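Local coordinates for protein D-aminopeptidase (Burkholderia sp. LK4, PDB 5TZB) that probably hydrolyses N-terminal residues, including beta-amino acids, from peptides as a beta-aminopeptidase of peptidase family S58, at residues Ile190-Phe194 with Val242-Phe246. Sequence-based numbering, arbitrary orientation.
Sequences ICHEF and VPSPF
V242 meets F194 through a single methyl: CG1 lies 3.8 Å from CE1 of the F194 ring, and the two side chains cross at about a right angle. R373 of helix 371-380 touches both side chains, while R225 adds a cation-pi contact to the same ring. At P243 the link is polar and runs through the backbone. One water donates to both carbonyls, at 2.9 Å from E193 O and 3.0 Å from P243 O, and R225 NH2 also hydrogen-bonds to each of these oxygens. S244 supplies the direct hydrogen bond of the contact, its OG donating to E193 OE2 over 2.6 Å and meeting the anti lone pair of that oxygen. The same OG accepts from F246 N, an ST turn with an N-H...O angle of 165°, so the hydroxyl is engaged as donor and acceptor at once, which restricts its rotation. P245 follows with CG 4.0 Å from I190 CD1, the two side chains running alongside in opposing senses. F246, although exposed, sets its ring obliquely against I190 and E193: CZ is 3.8 Å from I190 CG2 and CD2 is 3.6 Å from E193 CG. E193 CG lies anti to its carbonyl carbon (chi1 -55°), and the extended chain beyond it carries the carboxylate past this ring to S244, with the carboxylate plane turned 37° from that of the F246 ring. The receiving element is a type I' beta turn from C191 to F194, closed by reciprocal backbone hydrogen bonds between those two residues: a two-residue beta-hairpin, packed against the loop that leads from strand 213-220 to strand 260-266.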
# COMPACT_ATOMS: atom_id res chain seq x y z
N ILE C 190 -14.31 -24.71 -8.88
CA ILE C 190 -13.67 -25.90 -8.33
C ILE C 190 -12.80 -25.50 -7.14
O ILE C 190 -12.00 -24.57 -7.24
CB ILE C 190 -12.82 -26.59 -9.41
CG1 ILE C 190 -13.72 -27.09 -10.55
CG2 ILE C 190 -11.98 -27.70 -8.82
CD1 ILE C 190 -12.96 -27.61 -11.76
N CYS C 191 -12.97 -26.19 -6.02
CA CYS C 191 -12.25 -25.84 -4.79
C CYS C 191 -11.62 -27.08 -4.15
O CYS C 191 -12.29 -28.10 -3.96
CB CYS C 191 -13.19 -25.13 -3.81
SG CYS C 191 -12.41 -24.61 -2.26
N HIS C 192 -10.33 -26.99 -3.85
CA HIS C 192 -9.57 -28.13 -3.35
C HIS C 192 -9.80 -29.39 -4.19
O HIS C 192 -9.88 -30.51 -3.67
CB HIS C 192 -9.90 -28.38 -1.87
CG HIS C 192 -9.28 -27.37 -0.96
ND1 HIS C 192 -7.93 -27.35 -0.68
CD2 HIS C 192 -9.82 -26.34 -0.26
CE1 HIS C 192 -7.66 -26.35 0.15
NE2 HIS C 192 -8.80 -25.73 0.43
N GLU C 193 -9.92 -29.18 -5.50
CA GLU C 193 -10.09 -30.25 -6.48
C GLU C 193 -11.37 -31.05 -6.22
O GLU C 193 -11.48 -32.21 -6.60
CB GLU C 193 -8.85 -31.15 -6.49
CG GLU C 193 -7.58 -30.35 -6.73
CD GLU C 193 -6.33 -31.19 -6.77
OE1 GLU C 193 -5.38 -30.91 -5.99
OE2 GLU C 193 -6.27 -32.12 -7.59
N PHE C 194 -12.30 -30.41 -5.52
CA PHE C 194 -13.70 -30.84 -5.46
C PHE C 194 -14.55 -29.74 -6.08
O PHE C 194 -14.03 -28.68 -6.42
CB PHE C 194 -14.16 -31.08 -4.03
CG PHE C 194 -13.52 -32.25 -3.37
CD1 PHE C 194 -13.84 -33.55 -3.75
CD2 PHE C 194 -12.63 -32.06 -2.32
CE1 PHE C 194 -13.26 -34.64 -3.12
CE2 PHE C 194 -12.05 -33.15 -1.68
CZ PHE C 194 -12.36 -34.44 -2.08
N VAL C 242 -9.56 -39.72 -4.10
CA VAL C 242 -10.72 -39.32 -4.90
C VAL C 242 -10.25 -38.65 -6.20
O VAL C 242 -9.30 -37.87 -6.19
CB VAL C 242 -11.65 -38.36 -4.10
CG1 VAL C 242 -12.85 -37.96 -4.92
CG2 VAL C 242 -12.13 -39.04 -2.83
N PRO C 243 -10.87 -39.03 -7.33
CA PRO C 243 -10.55 -38.45 -8.65
C PRO C 243 -10.55 -36.91 -8.66
O PRO C 243 -11.34 -36.27 -7.96
CB PRO C 243 -11.65 -39.01 -9.55
CG PRO C 243 -11.97 -40.36 -8.92
CD PRO C 243 -11.79 -40.17 -7.44
N SER C 244 -9.67 -36.33 -9.47
CA SER C 244 -9.55 -34.88 -9.57
C SER C 244 -9.68 -34.42 -11.02
O SER C 244 -9.19 -35.08 -11.94
CB SER C 244 -8.20 -34.41 -9.02
OG SER C 244 -7.97 -33.03 -9.31
N PRO C 245 -10.33 -33.26 -11.23
CA PRO C 245 -10.46 -32.76 -12.60
C PRO C 245 -9.12 -32.28 -13.17
O PRO C 245 -9.02 -32.09 -14.37
CB PRO C 245 -11.45 -31.60 -12.46
CG PRO C 245 -11.36 -31.18 -11.04
CD PRO C 245 -11.03 -32.41 -10.25
N PHE C 246 -8.11 -32.13 -12.33
CA PHE C 246 -6.81 -31.63 -12.77
C PHE C 246 -5.87 -32.78 -13.07
O PHE C 246 -6.17 -33.93 -12.72
CB PHE C 246 -6.21 -30.71 -11.71
CG PHE C 246 -7.06 -29.53 -11.36
CD1 PHE C 246 -7.81 -28.89 -12.33
CD2 PHE C 246 -7.14 -29.08 -10.06
CE1 PHE C 246 -8.60 -27.80 -12.02
CE2 PHE C 246 -7.93 -27.99 -9.73
CZ PHE C 246 -8.67 -27.35 -10.71
O HOH W 1 -13.27 -34.01 -8.02